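Local structure of ribose 5-phosphate isomerase B (4EM8) at residues N105-L110 with Y127-T132. The protein probably interconverts ribose 5-phosphate and ribulose 5-phosphate. Residues are numbered along the deposited sequence; the frame is centred on the assembly and turned at random.
Sequences NDANVL and YTFMTT
Phe129 reaches out from helix 119-131 and lays one face of its ring under Leu110, at the start of strand 109-113. Leu110 CB sits 3.8 Å from the centroid of the Phe129 ring and only 2° off the ring normal, a centred CH-pi contact. The two side chains run past each other in opposite directions, which brings Leu110 CD2 back to the root of the aromatic, 3.7 Å from Phe129 CB, with Leu110 CD1 over the rim of the same face, near Phe129 CD1. Both residues hold CG anti to the backbone N (chi1 174° for Leu110, -164° for Phe129), and the phenylalanine is thereby extended toward the loop that precedes the strand. There the far end of the ring meets Ala107: the methyl CB touches Phe129 CE1 at 3.7 Å, while Phe129 CZ approaches Ala107 O obliquely at 3.4 Å. That carbonyl accepts a hydrogen bond from Arg102 NH1, an arginine that also forms a salt bridge with Asp106 and, through NH2, bonds to Thr132 O, linking the loop to the 127-132 segment. Ser101 of helix 95-105 also packs against Phe129 and Ala107. On the helix side, Thr131 OG1 bonds to Tyr127 O at 2.6 Å; Thr132 OG1 donates to Thr128 O at 2.7 Å, from the opposite face of that carbonyl plane to Thr131 N. The contact thus packs a helix on the central parallel sheet of this alpha/beta fold, with Ala107 two residues after Asn105, which is predicted to bind D-ribulose 5-phosphate. No hydrogen bond joins the two segments directly, so their match rests mainly on buried van der Waals packing of one ring against aliphatic side chains and backbone; Arg102 adds a polar link between them.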
ATOM      1  N   ASN A 105       0.288  -9.393  -8.257  1.00 24.78           N
ATOM      2  CA  ASN A 105       1.545  -8.710  -7.951  1.00 23.76           C
ATOM      3  C   ASN A 105       2.641  -9.586  -7.335  1.00 23.72           C
ATOM      4  O   ASN A 105       3.736  -9.067  -7.012  1.00 24.05           O
ATOM      5  CB  ASN A 105       1.255  -7.489  -7.081  1.00 22.90           C
ATOM      6  CG  ASN A 105       0.075  -6.706  -7.592  1.00 23.32           C
ATOM      7  OD1 ASN A 105      -1.049  -6.923  -7.142  1.00 23.53           O
ATOM      8  ND2 ASN A 105       0.309  -5.806  -8.554  1.00 22.77           N
ATOM      9  N   ASP A 106       2.368 -10.884  -7.204  1.00 23.72           N
ATOM     10  CA  ASP A 106       3.259 -11.824  -6.523  1.00 24.15           C
ATOM     11  C   ASP A 106       3.710 -11.262  -5.190  1.00 23.08           C
ATOM     12  O   ASP A 106       4.909 -11.222  -4.910  1.00 23.84           O
ATOM     13  CB  ASP A 106       4.488 -12.132  -7.374  1.00 24.73           C
ATOM     14  CG  ASP A 106       5.193 -13.436  -6.951  1.00 26.16           C
ATOM     15  OD1 ASP A 106       4.592 -14.264  -6.230  1.00 26.16           O
ATOM     16  OD2 ASP A 106       6.358 -13.629  -7.346  1.00 27.18           O
ATOM     17  N   ALA A 107       2.761 -10.743  -4.415  1.00 22.63           N
ATOM     18  CA  ALA A 107       3.094  -9.988  -3.183  1.00 22.11           C
ATOM     19  C   ALA A 107       3.865 -10.897  -2.235  1.00 22.29           C
ATOM     20  O   ALA A 107       3.511 -12.064  -2.077  1.00 23.28           O
ATOM     21  CB  ALA A 107       1.846  -9.426  -2.512  1.00 21.49           C
ATOM     22  N   ASN A 108       4.965 -10.391  -1.666  1.00 22.77           N
ATOM     23  CA  ASN A 108       5.783 -11.192  -0.760  1.00 21.95           C
ATOM     24  C   ASN A 108       5.812 -10.661   0.691  1.00 21.08           C
ATOM     25  O   ASN A 108       6.387 -11.309   1.568  1.00 21.53           O
ATOM     26  CB  ASN A 108       7.187 -11.424  -1.347  1.00 23.00           C
ATOM     27  CG  ASN A 108       7.919 -10.149  -1.674  1.00 23.63           C
ATOM     28  OD1 ASN A 108       7.536  -9.045  -1.237  1.00 23.48           O
ATOM     29  ND2 ASN A 108       9.027 -10.285  -2.435  1.00 24.71           N
ATOM     30  N   VAL A 109       5.172  -9.514   0.935  1.00 20.27           N
ATOM     31  CA  VAL A 109       4.991  -8.926   2.286  1.00 19.73           C
ATOM     32  C   VAL A 109       3.528  -8.505   2.517  1.00 19.67           C
ATOM     33  O   VAL A 109       2.939  -7.684   1.765  1.00 19.95           O
ATOM     34  CB  VAL A 109       5.924  -7.722   2.505  1.00 19.46           C
ATOM     35  CG1 VAL A 109       5.629  -6.956   3.812  1.00 18.49           C
ATOM     36  CG2 VAL A 109       7.382  -8.191   2.427  1.00 19.95           C
ATOM     37  N   LEU A 110       2.943  -9.074   3.563  1.00 19.75           N
ATOM     38  CA  LEU A 110       1.582  -8.766   3.980  1.00 19.54           C
ATOM     39  C   LEU A 110       1.609  -7.755   5.134  1.00 19.53           C
ATOM     40  O   LEU A 110       2.262  -7.992   6.156  1.00 20.21           O
ATOM     41  CB  LEU A 110       0.852 -10.052   4.372  1.00 19.80           C
ATOM     42  CG  LEU A 110      -0.584 -10.025   4.981  1.00 19.91           C
ATOM     43  CD1 LEU A 110      -1.557  -9.212   4.135  1.00 20.24           C
ATOM     44  CD2 LEU A 110      -1.118 -11.446   5.210  1.00 19.85           C
ATOM     45  N   TYR A 127      -3.885 -16.673   5.871  1.00 23.43           N
ATOM     46  CA  TYR A 127      -3.961 -18.017   5.294  1.00 25.23           C
ATOM     47  C   TYR A 127      -4.070 -17.921   3.760  1.00 25.38           C
ATOM     48  O   TYR A 127      -3.331 -18.584   3.024  1.00 24.92           O
ATOM     49  CB  TYR A 127      -5.140 -18.825   5.865  1.00 27.32           C
ATOM     50  CG  TYR A 127      -5.195 -20.213   5.252  1.00 29.13           C
ATOM     51  CD1 TYR A 127      -4.247 -21.161   5.605  1.00 30.39           C
ATOM     52  CD2 TYR A 127      -6.155 -20.558   4.290  1.00 30.07           C
ATOM     53  CE1 TYR A 127      -4.252 -22.433   5.051  1.00 32.51           C
ATOM     54  CE2 TYR A 127      -6.167 -21.837   3.718  1.00 31.96           C
ATOM     55  CZ  TYR A 127      -5.209 -22.763   4.103  1.00 32.85           C
ATOM     56  OH  TYR A 127      -5.172 -24.033   3.600  1.00 36.66           O
ATOM     57  N   THR A 128      -4.979 -17.056   3.308  1.00 25.62           N
ATOM     58  CA  THR A 128      -5.198 -16.774   1.879  1.00 25.31           C
ATOM     59  C   THR A 128      -3.897 -16.309   1.220  1.00 24.32           C
ATOM     60  O   THR A 128      -3.468 -16.890   0.210  1.00 24.44           O
ATOM     61  CB  THR A 128      -6.304 -15.733   1.709  1.00 25.53           C
ATOM     62  OG1 THR A 128      -7.520 -16.265   2.251  1.00 26.88           O
ATOM     63  CG2 THR A 128      -6.555 -15.360   0.232  1.00 25.22           C
ATOM     64  N   PHE A 129      -3.241 -15.337   1.840  1.00 22.88           N
ATOM     65  CA  PHE A 129      -1.977 -14.816   1.347  1.00 22.68           C
ATOM     66  C   PHE A 129      -0.947 -15.922   1.132  1.00 23.82           C
ATOM     67  O   PHE A 129      -0.310 -15.979   0.088  1.00 24.78           O
ATOM     68  CB  PHE A 129      -1.408 -13.773   2.320  1.00 21.73           C
ATOM     69  CG  PHE A 129      -0.311 -12.920   1.730  1.00 20.43           C
ATOM     70  CD1 PHE A 129      -0.612 -11.788   0.993  1.00 20.06           C
ATOM     71  CD2 PHE A 129       1.028 -13.248   1.914  1.00 21.65           C
ATOM     72  CE1 PHE A 129       0.372 -10.972   0.466  1.00 20.33           C
ATOM     73  CE2 PHE A 129       2.027 -12.420   1.393  1.00 21.27           C
ATOM     74  CZ  PHE A 129       1.699 -11.293   0.657  1.00 20.35           C
ATOM     75  N   MET A 130      -0.819 -16.808   2.122  1.00 25.28           N
ATOM     76  CA  MET A 130       0.157 -17.893   2.098  1.00 26.53           C
ATOM     77  C   MET A 130      -0.161 -19.028   1.113  1.00 27.32           C
ATOM     78  O   MET A 130       0.754 -19.739   0.722  1.00 28.13           O
ATOM     79  CB  MET A 130       0.318 -18.509   3.504  1.00 28.30           C
ATOM     80  CG  MET A 130       0.820 -17.555   4.593  1.00 28.40           C
ATOM     81  SD  MET A 130       2.521 -16.994   4.359  1.00 31.33           S
ATOM     82  CE  MET A 130       3.399 -18.547   4.552  1.00 32.30           C
ATOM     83  N   THR A 131      -1.429 -19.205   0.741  1.00 26.59           N
ATOM     84  CA  THR A 131      -1.864 -20.319  -0.070  1.00 27.95           C
ATOM     85  C   THR A 131      -2.319 -19.925  -1.495  1.00 28.11           C
ATOM     86  O   THR A 131      -2.837 -20.774  -2.224  1.00 29.80           O
ATOM     87  CB  THR A 131      -2.986 -21.109   0.620  1.00 28.97           C
ATOM     88  OG1 THR A 131      -3.997 -20.209   1.083  1.00 28.95           O
ATOM     89  CG2 THR A 131      -2.452 -21.892   1.826  1.00 29.68           C
ATOM     90  N   THR A 132      -2.128 -18.668  -1.884  1.00 26.75           N
ATOM     91  CA  THR A 132      -2.478 -18.201  -3.245  1.00 26.53           C
ATOM     92  C   THR A 132      -1.236 -18.099  -4.123  1.00 27.16           C
ATOM     93  O   THR A 132      -0.268 -17.414  -3.812  1.00 26.95           O
ATOM     94  CB  THR A 132      -3.202 -16.843  -3.220  1.00 25.94           C
ATOM     95  OG1 THR A 132      -4.309 -16.907  -2.337  1.00 25.49           O
ATOM     96  CG2 THR A 132      -3.725 -16.428  -4.622  1.00 25.26           C
TER